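Local coordinates for protein fusolin (Unidentified entomopoxvirus, PDB 4YN2) that forms the crystalline spindles that enhance the virulence of entomopoxviruses and probably acts on chitin through a domain of the lytic polysaccharide monooxygenase family, at residues Tyr90-Gly95 / Asp161-Gly166; Gly113-Thr118 / Phe156-Asp161; Tyr150-Ser155 / Gly166-Ile171; Gln205-Val210 / Tyr223-Ile228. One frame throughout, in Å; residues are numbered along the deposited sequence.

Interaction 1. Residues Tyr90-Gly95 / Asp161-Gly166; sequences YLCAAG and DRVVWG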
loop_
_atom_site.group_PDB
_atom_site.type_symbol
_atom_site.label_atom_id
_atom_site.label_comp_id
_atom_site.label_asym_id
_atom_site.label_seq_id
_atom_site.Cartn_x
_atom_site.Cartn_y
_atom_site.Cartn_z
ATOM N N TYR A 90 10.765 3.832 -9.346
ATOM C CA TYR A 90 9.338 3.662 -9.573
ATOM C C TYR A 90 8.913 2.271 -9.139
ATOM O O TYR A 90 8.306 1.532 -9.910
ATOM C CB TYR A 90 9.000 3.930 -11.048
ATOM C CG TYR A 90 9.367 5.328 -11.479
ATOM C CD1 TYR A 90 8.641 6.422 -11.043
ATOM C CD2 TYR A 90 10.441 5.557 -12.332
ATOM C CE1 TYR A 90 8.954 7.714 -11.459
ATOM C CE2 TYR A 90 10.786 6.851 -12.729
ATOM C CZ TYR A 90 10.031 7.927 -12.296
ATOM O OH TYR A 90 10.321 9.223 -12.678
ATOM N N LEU A 91 9.263 1.903 -7.903
ATOM C CA LEU A 91 9.053 0.539 -7.411
ATOM C C LEU A 91 7.593 0.102 -7.456
ATOM O O LEU A 91 7.337 -1.021 -7.891
ATOM C CB LEU A 91 9.617 0.343 -6.000
ATOM C CG LEU A 91 11.079 -0.099 -5.955
ATOM C CD1 LEU A 91 11.986 0.966 -6.548
ATOM C CD2 LEU A 91 11.496 -0.453 -4.557
ATOM N N CYS A 92 6.640 0.974 -7.075
ATOM C CA CYS A 92 5.225 0.602 -7.101
ATOM C C CYS A 92 4.660 0.472 -8.521
ATOM O O CYS A 92 3.534 0.006 -8.657
ATOM C CB CYS A 92 4.397 1.567 -6.259
ATOM S SG CYS A 92 4.924 1.658 -4.535
ATOM N N ALA A 93 5.428 0.870 -9.560
ATOM C CA ALA A 93 5.095 0.735 -10.978
ATOM C C ALA A 93 5.847 -0.437 -11.585
ATOM O O ALA A 93 5.751 -0.644 -12.793
ATOM C CB ALA A 93 5.508 2.018 -11.706
ATOM N N ALA A 94 6.664 -1.156 -10.773
ATOM C CA ALA A 94 7.610 -2.179 -11.217
ATOM C C ALA A 94 8.594 -1.564 -12.255
ATOM O O ALA A 94 8.998 -2.232 -13.201
ATOM C CB ALA A 94 6.883 -3.387 -11.781
ATOM N N GLY A 95 8.932 -0.282 -12.070
ATOM C CA GLY A 95 9.865 0.444 -12.926
ATOM C C GLY A 95 9.309 1.036 -14.204
ATOM O O GLY A 95 10.044 1.705 -14.923
ATOM N N ASP A 161 7.522 10.092 1.235
ATOM C CA ASP A 161 8.632 9.242 0.811
ATOM C C ASP A 161 8.261 8.327 -0.324
ATOM O O ASP A 161 7.198 7.713 -0.307
ATOM C CB ASP A 161 9.122 8.340 1.958
ATOM C CG ASP A 161 9.807 9.030 3.121
ATOM O OD1 ASP A 161 10.438 10.081 2.899
ATOM O OD2 ASP A 161 9.738 8.494 4.249
ATOM N N ARG A 162 9.196 8.134 -1.245
ATOM C CA ARG A 162 9.058 7.109 -2.265
ATOM C C ARG A 162 9.486 5.812 -1.647
ATOM O O ARG A 162 10.364 5.814 -0.775
ATOM C CB ARG A 162 9.935 7.414 -3.480
ATOM C CG ARG A 162 9.436 8.596 -4.270
ATOM C CD ARG A 162 8.463 8.173 -5.330
ATOM N NE ARG A 162 7.853 9.338 -5.976
ATOM C CZ ARG A 162 7.422 9.383 -7.234
ATOM N NH1 ARG A 162 7.531 8.317 -8.025
ATOM N NH2 ARG A 162 6.892 10.498 -7.718
ATOM N N VAL A 163 8.910 4.711 -2.116
ATOM C CA VAL A 163 9.332 3.371 -1.739
ATOM C C VAL A 163 10.523 3.076 -2.625
ATOM O O VAL A 163 10.388 3.088 -3.847
ATOM C CB VAL A 163 8.203 2.329 -1.902
ATOM C CG1 VAL A 163 8.733 0.909 -1.700
ATOM C CG2 VAL A 163 7.047 2.611 -0.943
ATOM N N VAL A 164 11.677 2.829 -2.024
ATOM C CA VAL A 164 12.924 2.582 -2.740
ATOM C C VAL A 164 13.621 1.416 -2.083
ATOM O O VAL A 164 13.324 1.116 -0.936
ATOM C CB VAL A 164 13.822 3.856 -2.778
ATOM C CG1 VAL A 164 13.133 4.980 -3.529
ATOM C CG2 VAL A 164 14.218 4.334 -1.383
ATOM N N TRP A 165 14.572 0.786 -2.765
ATOM C CA TRP A 165 15.270 -0.354 -2.180
ATOM C C TRP A 165 15.989 0.024 -0.878
ATOM O O TRP A 165 15.993 -0.778 0.068
ATOM C CB TRP A 165 16.254 -0.970 -3.175
ATOM C CG TRP A 165 15.569 -1.649 -4.321
ATOM C CD1 TRP A 165 15.488 -1.211 -5.608
ATOM C CD2 TRP A 165 14.756 -2.821 -4.244
ATOM N NE1 TRP A 165 14.753 -2.095 -6.362
ATOM C CE2 TRP A 165 14.256 -3.073 -5.540
ATOM C CE3 TRP A 165 14.363 -3.664 -3.197
ATOM C CZ2 TRP A 165 13.454 -4.180 -5.828
ATOM C CZ3 TRP A 165 13.572 -4.760 -3.488
ATOM C CH2 TRP A 165 13.116 -5.002 -4.786
ATOM N N GLY A 166 16.460 1.274 -0.804
ATOM C CA GLY A 166 17.147 1.803 0.364
ATOM C C GLY A 166 16.306 1.945 1.613
ATOM O O GLY A 166 16.876 2.051 2.700
HETATM O O HOH W 1 9.817 4.188 -6.144
#

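Interaction 2. Residues Gly113-Thr118 / Phe156-Asp161; sequences GSWRPT and FNVFID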
loop_
_atom_site.group_PDB
_atom_site.type_symbol
_atom_site.label_atom_id
_atom_site.label_comp_id
_atom_site.label_asym_id
_atom_site.label_seq_id
_atom_site.Cartn_x
_atom_site.Cartn_y
_atom_site.Cartn_z
ATOM N N GLY A 113 1.700 10.215 -0.979
ATOM C CA GLY A 113 0.467 10.824 -0.515
ATOM C C GLY A 113 -0.353 9.937 0.390
ATOM O O GLY A 113 0.131 8.933 0.910
ATOM N N SER A 114 -1.619 10.305 0.558
ATOM C CA SER A 114 -2.523 9.652 1.495
ATOM C C SER A 114 -3.177 8.390 0.913
ATOM O O SER A 114 -4.401 8.278 0.907
ATOM C CB SER A 114 -3.582 10.648 1.959
ATOM O OG SER A 114 -4.276 11.225 0.867
ATOM N N TRP A 115 -2.354 7.405 0.502
ATOM C CA TRP A 115 -2.846 6.119 -0.009
ATOM C C TRP A 115 -3.653 5.436 1.074
ATOM O O TRP A 115 -3.255 5.473 2.242
ATOM C CB TRP A 115 -1.686 5.222 -0.456
ATOM C CG TRP A 115 -0.980 5.742 -1.661
ATOM C CD1 TRP A 115 0.164 6.482 -1.686
ATOM C CD2 TRP A 115 -1.443 5.673 -3.005
ATOM N NE1 TRP A 115 0.472 6.829 -2.975
ATOM C CE2 TRP A 115 -0.516 6.374 -3.804
ATOM C CE3 TRP A 115 -2.571 5.109 -3.615
ATOM C CZ2 TRP A 115 -0.664 6.491 -5.187
ATOM C CZ3 TRP A 115 -2.693 5.190 -4.989
ATOM C CH2 TRP A 115 -1.763 5.901 -5.756
ATOM N N ARG A 116 -4.803 4.885 0.708
ATOM C CA ARG A 116 -5.700 4.240 1.653
ATOM C C ARG A 116 -5.141 2.871 2.018
ATOM O O ARG A 116 -4.949 2.039 1.133
ATOM C CB ARG A 116 -7.135 4.107 1.087
ATOM N N PRO A 117 -4.847 2.618 3.303
ATOM C CA PRO A 117 -4.285 1.316 3.669
ATOM C C PRO A 117 -5.306 0.284 4.080
ATOM O O PRO A 117 -6.404 0.622 4.500
ATOM C CB PRO A 117 -3.428 1.659 4.888
ATOM C CG PRO A 117 -4.225 2.767 5.578
ATOM C CD PRO A 117 -4.963 3.505 4.481
ATOM N N THR A 118 -4.888 -0.978 4.085
ATOM C CA THR A 118 -5.668 -2.029 4.724
ATOM C C THR A 118 -5.291 -1.912 6.195
ATOM O O THR A 118 -4.104 -1.995 6.513
ATOM C CB THR A 118 -5.394 -3.397 4.149
ATOM O OG1 THR A 118 -5.923 -3.442 2.832
ATOM C CG2 THR A 118 -6.042 -4.511 4.983
ATOM N N PHE A 156 9.469 5.237 7.684
ATOM C CA PHE A 156 8.941 5.576 6.370
ATOM C C PHE A 156 7.672 6.426 6.523
ATOM O O PHE A 156 6.815 6.136 7.354
ATOM C CB PHE A 156 8.656 4.292 5.585
ATOM C CG PHE A 156 7.865 4.476 4.319
ATOM C CD1 PHE A 156 8.494 4.823 3.135
ATOM C CD2 PHE A 156 6.490 4.329 4.314
ATOM C CE1 PHE A 156 7.759 5.006 1.969
ATOM C CE2 PHE A 156 5.764 4.489 3.140
ATOM C CZ PHE A 156 6.400 4.852 1.985
ATOM N N ASN A 157 7.562 7.464 5.715
ATOM C CA ASN A 157 6.430 8.377 5.741
ATOM C C ASN A 157 5.751 8.320 4.371
ATOM O O ASN A 157 6.270 8.856 3.403
ATOM C CB ASN A 157 6.938 9.785 6.098
ATOM C CG ASN A 157 5.845 10.798 6.234
ATOM O OD1 ASN A 157 4.749 10.630 5.712
ATOM N ND2 ASN A 157 6.129 11.893 6.894
ATOM N N VAL A 158 4.600 7.651 4.301
ATOM C CA VAL A 158 3.845 7.438 3.057
ATOM C C VAL A 158 3.431 8.754 2.370
ATOM O O VAL A 158 3.302 8.775 1.153
ATOM C CB VAL A 158 2.596 6.555 3.329
ATOM C CG1 VAL A 158 1.513 7.332 4.056
ATOM C CG2 VAL A 158 2.048 5.952 2.038
ATOM N N PHE A 159 3.207 9.826 3.136
ATOM C CA PHE A 159 2.771 11.104 2.591
ATOM C C PHE A 159 3.832 11.769 1.714
ATOM O O PHE A 159 3.467 12.489 0.783
ATOM C CB PHE A 159 2.369 12.074 3.716
ATOM C CG PHE A 159 1.188 11.614 4.531
ATOM C CD1 PHE A 159 -0.108 11.794 4.068
ATOM C CD2 PHE A 159 1.368 11.001 5.759
ATOM C CE1 PHE A 159 -1.200 11.337 4.812
ATOM C CE2 PHE A 159 0.277 10.544 6.496
ATOM C CZ PHE A 159 -0.998 10.703 6.009
ATOM N N ILE A 160 5.125 11.517 1.975
ATOM C CA ILE A 160 6.194 12.205 1.233
ATOM C C ILE A 160 7.337 11.324 0.726
ATOM O O ILE A 160 8.090 11.812 -0.104
ATOM C CB ILE A 160 6.781 13.336 2.122
ATOM C CG1 ILE A 160 7.411 12.779 3.424
ATOM C CG2 ILE A 160 5.711 14.386 2.427
ATOM C CD1 ILE A 160 7.935 13.829 4.362
ATOM N N ASP A 161 7.522 10.092 1.235
ATOM C CA ASP A 161 8.632 9.242 0.811
ATOM C C ASP A 161 8.261 8.327 -0.324
ATOM O O ASP A 161 7.198 7.713 -0.307
ATOM C CB ASP A 161 9.122 8.340 1.958
ATOM C CG ASP A 161 9.807 9.030 3.121
ATOM O OD1 ASP A 161 10.438 10.081 2.899
ATOM O OD2 ASP A 161 9.738 8.494 4.249
#

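Interaction 3. Residues Tyr150-Ser155 / Gly166-Ile171; sequences YITKPS and GNLDLI. With NAG (2-acetamido-2-deoxy-beta-D-glucopyranose), chain B.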
loop_
_atom_site.group_PDB
_atom_site.type_symbol
_atom_site.label_atom_id
_atom_site.label_comp_id
_atom_site.label_asym_id
_atom_site.label_seq_id
_atom_site.Cartn_x
_atom_site.Cartn_y
_atom_site.Cartn_z
ATOM N N TYR A 150 8.915 -7.470 1.221
ATOM C CA TYR A 150 9.678 -6.433 1.896
ATOM C C TYR A 150 8.715 -5.555 2.607
ATOM O O TYR A 150 7.551 -5.512 2.228
ATOM C CB TYR A 150 10.513 -5.577 0.927
ATOM C CG TYR A 150 11.449 -6.346 0.030
ATOM C CD1 TYR A 150 10.970 -7.050 -1.070
ATOM C CD2 TYR A 150 12.818 -6.375 0.278
ATOM C CE1 TYR A 150 11.827 -7.761 -1.903
ATOM C CE2 TYR A 150 13.683 -7.110 -0.537
ATOM C CZ TYR A 150 13.179 -7.813 -1.618
ATOM O OH TYR A 150 14.027 -8.531 -2.422
ATOM N N ILE A 151 9.183 -4.841 3.612
ATOM C CA ILE A 151 8.388 -3.856 4.318
ATOM C C ILE A 151 9.224 -2.602 4.416
ATOM O O ILE A 151 10.446 -2.672 4.575
ATOM C CB ILE A 151 7.868 -4.327 5.708
ATOM C CG1 ILE A 151 6.851 -3.314 6.274
ATOM C CG2 ILE A 151 9.020 -4.579 6.706
ATOM C CD1 ILE A 151 6.051 -3.815 7.461
ATOM N N THR A 152 8.570 -1.455 4.357
ATOM C CA THR A 152 9.267 -0.207 4.523
ATOM C C THR A 152 9.883 -0.139 5.920
ATOM O O THR A 152 9.340 -0.692 6.878
ATOM C CB THR A 152 8.335 0.964 4.291
ATOM O OG1 THR A 152 7.074 0.687 4.903
ATOM C CG2 THR A 152 8.160 1.284 2.813
ATOM N N LYS A 153 10.990 0.569 6.032
ATOM C CA LYS A 153 11.673 0.770 7.314
ATOM C C LYS A 153 10.766 1.554 8.283
ATOM O O LYS A 153 9.845 2.249 7.840
ATOM C CB LYS A 153 13.032 1.467 7.119
ATOM C CG LYS A 153 14.065 0.513 6.546
ATOM C CD LYS A 153 15.425 1.146 6.369
ATOM C CE LYS A 153 16.415 0.249 5.644
ATOM N NZ LYS A 153 16.924 -0.844 6.509
ATOM N N PRO A 154 10.977 1.376 9.606
ATOM C CA PRO A 154 10.076 1.968 10.613
ATOM C C PRO A 154 9.715 3.453 10.531
ATOM O O PRO A 154 8.608 3.800 10.958
ATOM C CB PRO A 154 10.833 1.727 11.912
ATOM C CG PRO A 154 11.567 0.490 11.679
ATOM C CD PRO A 154 12.003 0.536 10.256
ATOM N N SER A 155 10.597 4.314 10.033
ATOM C CA SER A 155 10.296 5.752 9.966
ATOM C C SER A 155 9.806 6.192 8.573
ATOM O O SER A 155 9.682 7.387 8.324
ATOM C CB SER A 155 11.528 6.564 10.366
ATOM O OG SER A 155 12.625 6.257 9.528
ATOM N N GLY A 166 16.460 1.274 -0.804
ATOM C CA GLY A 166 17.147 1.803 0.364
ATOM C C GLY A 166 16.306 1.945 1.613
ATOM O O GLY A 166 16.876 2.051 2.700
ATOM N N ASN A 167 14.954 1.985 1.498
ATOM C CA ASN A 167 14.107 2.090 2.688
ATOM C C ASN A 167 13.189 0.869 2.815
ATOM O O ASN A 167 12.187 0.927 3.533
ATOM C CB ASN A 167 13.335 3.416 2.751
ATOM C CG ASN A 167 12.358 3.679 1.638
ATOM O OD1 ASN A 167 12.007 2.807 0.853
ATOM N ND2 ASN A 167 11.905 4.902 1.542
ATOM N N LEU A 168 13.591 -0.261 2.207
ATOM C CA LEU A 168 12.883 -1.532 2.291
ATOM C C LEU A 168 13.732 -2.567 3.008
ATOM O O LEU A 168 14.932 -2.635 2.773
ATOM C CB LEU A 168 12.537 -2.067 0.890
ATOM C CG LEU A 168 11.356 -1.442 0.166
ATOM C CD1 LEU A 168 11.231 -2.053 -1.215
ATOM C CD2 LEU A 168 10.065 -1.581 0.972
ATOM N N ASP A 169 13.086 -3.406 3.830
ATOM C CA ASP A 169 13.697 -4.515 4.566
ATOM C C ASP A 169 13.072 -5.824 4.118
ATOM O O ASP A 169 11.847 -5.915 4.160
ATOM C CB ASP A 169 13.432 -4.364 6.069
ATOM C CG ASP A 169 14.156 -3.239 6.759
ATOM O OD1 ASP A 169 15.293 -2.933 6.356
ATOM O OD2 ASP A 169 13.619 -2.715 7.747
ATOM N N LEU A 170 13.874 -6.845 3.757
ATOM C CA LEU A 170 13.326 -8.145 3.367
ATOM C C LEU A 170 12.823 -8.870 4.608
ATOM O O LEU A 170 13.575 -8.990 5.569
ATOM C CB LEU A 170 14.389 -8.987 2.647
ATOM C CG LEU A 170 13.974 -10.403 2.188
ATOM C CD1 LEU A 170 13.053 -10.356 0.997
ATOM C CD2 LEU A 170 15.188 -11.198 1.822
ATOM N N ILE A 171 11.553 -9.313 4.617
ATOM C CA ILE A 171 10.990 -10.057 5.760
ATOM C C ILE A 171 10.553 -11.474 5.367
ATOM O O ILE A 171 10.238 -12.259 6.254
ATOM C CB ILE A 171 9.818 -9.283 6.429
ATOM C CG1 ILE A 171 8.639 -9.027 5.455
ATOM C CG2 ILE A 171 10.352 -7.967 7.018
ATOM C CD1 ILE A 171 7.354 -8.573 6.113
HETATM C C1 NAG B . 15.447 -15.674 -1.930
HETATM C C2 NAG B . 16.716 -14.856 -2.151
HETATM C C3 NAG B . 17.338 -15.286 -3.479
HETATM C C4 NAG B . 17.544 -16.798 -3.512
HETATM C C5 NAG B . 16.255 -17.534 -3.159
HETATM C C6 NAG B . 16.423 -19.035 -3.050
HETATM C C7 NAG B . 17.082 -12.524 -1.432
HETATM C C8 NAG B . 16.568 -11.120 -1.517
HETATM N N2 NAG B . 16.422 -13.433 -2.167
HETATM O O3 NAG B . 18.594 -14.631 -3.588
HETATM O O4 NAG B . 17.939 -17.213 -4.811
HETATM O O5 NAG B . 15.777 -17.061 -1.894
HETATM O O6 NAG B . 17.494 -19.403 -2.201
HETATM O O7 NAG B . 18.060 -12.815 -0.752
#

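Interaction 4. Residues Gln205-Val210 / Tyr223-Ile228; sequences QAVLYV and YNCVDI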
loop_
_atom_site.group_PDB
_atom_site.type_symbol
_atom_site.label_atom_id
_atom_site.label_comp_id
_atom_site.label_asym_id
_atom_site.label_seq_id
_atom_site.Cartn_x
_atom_site.Cartn_y
_atom_site.Cartn_z
ATOM N N GLN A 205 1.511 4.211 9.009
ATOM C CA GLN A 205 1.213 3.541 7.771
ATOM C C GLN A 205 2.500 3.081 7.092
ATOM O O GLN A 205 3.483 3.820 7.070
ATOM C CB GLN A 205 0.412 4.478 6.857
ATOM C CG GLN A 205 -0.285 3.734 5.760
ATOM C CD GLN A 205 -1.143 4.635 4.917
ATOM O OE1 GLN A 205 -1.902 5.469 5.419
ATOM N NE2 GLN A 205 -1.121 4.421 3.624
ATOM N N ALA A 206 2.509 1.829 6.627
ATOM C CA ALA A 206 3.656 1.214 5.977
ATOM C C ALA A 206 3.271 0.689 4.614
ATOM O O ALA A 206 2.095 0.672 4.249
ATOM C CB ALA A 206 4.177 0.072 6.843
ATOM N N VAL A 207 4.267 0.220 3.877
ATOM C CA VAL A 207 4.064 -0.393 2.579
ATOM C C VAL A 207 4.751 -1.737 2.551
ATOM O O VAL A 207 5.944 -1.810 2.837
ATOM C CB VAL A 207 4.585 0.490 1.410
ATOM C CG1 VAL A 207 4.452 -0.235 0.066
ATOM C CG2 VAL A 207 3.857 1.821 1.363
ATOM N N LEU A 208 4.028 -2.788 2.145
ATOM C CA LEU A 208 4.630 -4.087 1.856
ATOM C C LEU A 208 4.929 -4.102 0.382
ATOM O O LEU A 208 4.110 -3.629 -0.406
ATOM C CB LEU A 208 3.725 -5.264 2.203
ATOM C CG LEU A 208 3.262 -5.397 3.625
ATOM C CD1 LEU A 208 2.195 -6.471 3.710
ATOM C CD2 LEU A 208 4.423 -5.719 4.549
ATOM N N TYR A 209 6.108 -4.557 -0.001
ATOM C CA TYR A 209 6.490 -4.681 -1.400
ATOM C C TYR A 209 6.594 -6.156 -1.662
ATOM O O TYR A 209 7.448 -6.819 -1.070
ATOM C CB TYR A 209 7.795 -3.951 -1.690
ATOM C CG TYR A 209 8.108 -3.786 -3.162
ATOM C CD1 TYR A 209 7.193 -3.191 -4.023
ATOM C CD2 TYR A 209 9.380 -4.051 -3.655
ATOM C CE1 TYR A 209 7.515 -2.909 -5.338
ATOM C CE2 TYR A 209 9.714 -3.772 -4.977
ATOM C CZ TYR A 209 8.775 -3.210 -5.819
ATOM O OH TYR A 209 9.121 -2.931 -7.117
ATOM N N VAL A 210 5.665 -6.691 -2.448
ATOM C CA VAL A 210 5.592 -8.118 -2.748
ATOM C C VAL A 210 6.123 -8.348 -4.136
ATOM O O VAL A 210 5.669 -7.712 -5.084
ATOM C CB VAL A 210 4.144 -8.661 -2.604
ATOM C CG1 VAL A 210 4.100 -10.160 -2.875
ATOM C CG2 VAL A 210 3.565 -8.346 -1.225
ATOM N N TYR A 223 5.762 -7.075 -9.302
ATOM C CA TYR A 223 6.052 -6.265 -8.122
ATOM C C TYR A 223 4.881 -5.394 -7.764
ATOM O O TYR A 223 4.419 -4.626 -8.616
ATOM C CB TYR A 223 7.258 -5.360 -8.400
ATOM C CG TYR A 223 8.513 -6.080 -8.836
ATOM C CD1 TYR A 223 8.643 -6.577 -10.127
ATOM C CD2 TYR A 223 9.619 -6.160 -7.996
ATOM C CE1 TYR A 223 9.798 -7.238 -10.534
ATOM C CE2 TYR A 223 10.793 -6.777 -8.405
ATOM C CZ TYR A 223 10.888 -7.301 -9.680
ATOM O OH TYR A 223 12.052 -7.930 -10.035
ATOM N N ASN A 224 4.374 -5.513 -6.531
ATOM C CA ASN A 224 3.230 -4.719 -6.071
ATOM C C ASN A 224 3.478 -4.064 -4.756
ATOM O O ASN A 224 3.964 -4.710 -3.836
ATOM C CB ASN A 224 1.995 -5.590 -5.899
ATOM C CG ASN A 224 1.296 -6.122 -7.133
ATOM O OD1 ASN A 224 0.223 -6.706 -7.011
ATOM N ND2 ASN A 224 1.728 -5.828 -8.341
ATOM N N CYS A 225 3.006 -2.817 -4.619
ATOM C CA CYS A 225 2.998 -2.114 -3.352
ATOM C C CYS A 225 1.667 -2.362 -2.692
ATOM O O CYS A 225 0.641 -2.374 -3.366
ATOM C CB CYS A 225 3.265 -0.628 -3.543
ATOM S SG CYS A 225 4.973 -0.290 -3.969
ATOM N N VAL A 226 1.696 -2.654 -1.391
ATOM C CA VAL A 226 0.518 -2.955 -0.594
ATOM C C VAL A 226 0.530 -2.011 0.589
ATOM O O VAL A 226 1.433 -2.097 1.434
ATOM C CB VAL A 226 0.507 -4.436 -0.158
ATOM C CG1 VAL A 226 -0.706 -4.758 0.711
ATOM C CG2 VAL A 226 0.563 -5.377 -1.357
ATOM N N ASP A 227 -0.459 -1.118 0.664
ATOM C CA ASP A 227 -0.541 -0.151 1.750
ATOM C C ASP A 227 -1.195 -0.778 2.981
ATOM O O ASP A 227 -2.279 -1.351 2.877
ATOM C CB ASP A 227 -1.318 1.081 1.291
ATOM C CG ASP A 227 -0.608 1.810 0.172
ATOM O OD1 ASP A 227 0.517 2.299 0.405
ATOM O OD2 ASP A 227 -1.134 1.820 -0.960
ATOM N N ILE A 228 -0.513 -0.705 4.136
ATOM C CA ILE A 228 -1.022 -1.275 5.384
ATOM C C ILE A 228 -0.842 -0.316 6.556
ATOM O O ILE A 228 0.039 0.547 6.551
ATOM C CB ILE A 228 -0.365 -2.647 5.704
ATOM C CG1 ILE A 228 1.164 -2.531 5.955
ATOM C CG2 ILE A 228 -0.671 -3.654 4.605
ATOM C CD1 ILE A 228 1.779 -3.727 6.653
HETATM O O HOH W 2 1.148 2.761 2.909
#

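Interaction 1. Residues Tyr90-Gly95 / Asp161-Gly166
Leu-91 opens a short 3-10 turn (91-93) that packs against the loop 161-166, its CA 6.3 Å from the CA of Val-163. In this lytic polysaccharide monooxygenase domain, whose core is a beta sandwich of the immunoglobulin-like E-set type, both segments are connections between regular elements: 90-95 comes after helix 79-86, whereas the loop 161-166 leads into strand 168-174. The turn is closed by its own backbone, since Tyr-90 O accepts from Ala-93 N and Gly-95 N, which come from opposite faces of the carbonyl plane.

Leu-91 carries the apolar part. Leu-91 CD2 sits over one face of the Trp-165 indole, 3.9 Å from the centroid of the five-membered ring and only 8° off the normal, a well-centred CH-pi contact. Leu-91 CD2 is also 4.2 Å from Val-163 CG1, so one branch fills the angle between valine and tryptophan. The indole in turn is tied down by NE1, which donates to Val-87 O. Cys-92 SG, in its disulfide with Cys-225, lies beside Val-163 CB.

At the outer end Arg-162 bends at chi2 (-90°), which brings NH1 to 3.7 Å from Tyr-90 CD1. NH1 comes obliquely to the phenol ring, whose CD1 in turn lies at the edge of the guanidinium, near its plane; the planes are 70° apart. The charge is paired with Asp-110. The backbones are bridged by a water, which accepts from Leu-91 N at 2.9 Å and donates to Val-163 O at 2.6 Å.

Interaction 2. Residues Gly113-Thr118 / Phe156-Asp161
Ser-114 CB comes obliquely to the Phe-159 ring across the contact, 3.8 Å from Phe-159 CE1. Within its own segment that ring has Val-158 CG1 over one face, 4.0 Å above the plane and displaced toward the rim, while Asn-157 OD1 lies in plane at its edge. The Trp-115 indole receives Val-158 at its edge, with Val-158 CG2 4.2 Å from Trp-115 CD1; chi1 of Val-158 (74°) sets CG2 anti to the backbone N, where it meets this edge. The indole NE1 donates to Ile-111 O, and Arg-10 makes a cation-pi contact with the ring.

Between the two rings the backbones meet closely, the CA atoms of Gly-113 and Phe-159 being 3.9 Å apart. Gly-113 N donates to Val-158 O (3.0 Å, 156° at the hydrogen), tilted 19° from the carbonyl plane. Both segments are irregular: Ser-114 centres an inverse gamma turn, and Asn-157 forms an Asx turn, its OD1 accepting from Phe-159 N. The contact thus joins two loops of the monooxygenase fold, one entering strand 118-121 and the other linking strands 145-152 and 168-174. In the second, Asn-157 N reaches Asp-161 OD2 at 2.8 Å, on the anti side and clearly out of the carboxylate plane.

Interaction 3. Residues Tyr150-Ser155 / Gly166-Ile171
Tyr-150 and Leu-170 face each other as a non-hydrogen-bonded pair where strands 145-152 and 168-174 run antiparallel, their local axes 144° apart in direction. The backbone bonds belong to Ile-151 and Asp-169, which exchange N-H and C=O in both directions, and the ladder is extended by Lys-153 N donating to Asn-167 O at 2.8 Å. Around these, CA-H...O contacts such as Tyr-150 CA to Asp-169 O (3.2 Å) accompany the conventional bonds.

The apolar contacts separate onto two faces. With Tyr-150 lie Thr-152, Leu-168 and Leu-170: Leu-170 CD1 stands over one face of the phenol ring, 3.8 Å from its centroid and 20° off the normal, while Leu-168 CD2 comes beside Tyr-150 CB and Thr-152 CG2. Trp-165 meets the same phenol ring edge-to-face. On the opposite face Ile-151 CG2 touches Ile-171 CG2 at 3.7 Å.

The ionic contact is between Lys-153 and Asp-169. The lysine chain runs extended, then turns at chi4 (-75°) to bring NZ to 2.7 Å from Asp-169 OD1, which it meets on the syn side, close to the carboxylate plane.

The glycan is met at the far end of the Tyr-150 face. The N-acetyl methyl C8 of the bound sugar lies 3.6 Å from Leu-170 CD2 and 3.7 Å from Tyr-150 OH. That hydroxyl is hydrogen-bonded to Glu-148, whose other carboxylate oxygen, OE2, is hydrogen-bonded to the sugar. Leu-170 thus gives the acetyl methyl an apolar neighbour, while Glu-148 holds the polar side, consistent with a glycan contact of mixed character.

Interaction 4. Residues Gln205-Val210 / Tyr223-Ile228
Tyr-209 and Tyr-223 meet toward the turn-side end of 205-210 and 223-228, in the hairpin formed by strands 206-214 and 220-231, a central antiparallel pair of the monooxygenase beta sandwich. Six backbone hydrogen bonds hold it, two for each of the pairs Ala-206/Ile-228, Leu-208/Val-226 and Val-210/Asn-224; the straightest, Ile-228 N to Ala-206 O, has an angle of 177° at hydrogen.

Packing is dense on both faces along most of this length. On one, Ile-228 CD1 reaches across to Leu-208 CG at 3.8 Å, the two side chains crossing at about a right angle, and Val-210 CG2 meets Val-226 CG2. On the other, Tyr-209 has CG anti to its N (chi1 -168°), which lays the ring beside the neighbouring strand: Tyr-209 CD1 is 3.7 Å from Cys-225 SG, an oblique sulfur-aromatic contact, and Tyr-209 OH is 3.3 Å from Tyr-223 CB. The two phenol rings are likewise oblique, their planes 36° apart. Tyr-209 OH is hydrogen-bonded to Leu-91 O, which with the disulfide of Cys-225 fastens this face to the 3-10 turn 91-93.

The looser end is at Gln-205, which is partly exposed. Its amide and the Asp-227 carboxylate, steeply turned against each other, are joined through one water and not directly, though Gln-205 NE2 also donates to Trp-115 O and Asp-227 OD1 has a salt bridge to Arg-10. This water accepts from Gln-205 NE2 and donates to Ala-206 O at 2.7 Å and to Asp-227 OD1 at 2.6 Å.

How the interactions relate
Interactions 3 and 4 belong to one mixed sheet: strands 145-152 and 206-214 are neighbours, bonded through Tyr-150 N to Tyr-209 O, and the contact centres are about 10 Å apart. Interactions 1 and 2 are loop contacts at its flank, with centres about 13 Å apart. Along the chain, interaction 2 is nested within the loop closed by interaction 1, both alternate with interaction 3, and interaction 4 follows all three. The Cys-92 to Cys-225 disulfide ties interaction 1 to interaction 4, while Thr-118 N to Asp-227 O joins interaction 2 to it. The central hairpin thereby connects the loops with the strand pair that meets the glycan.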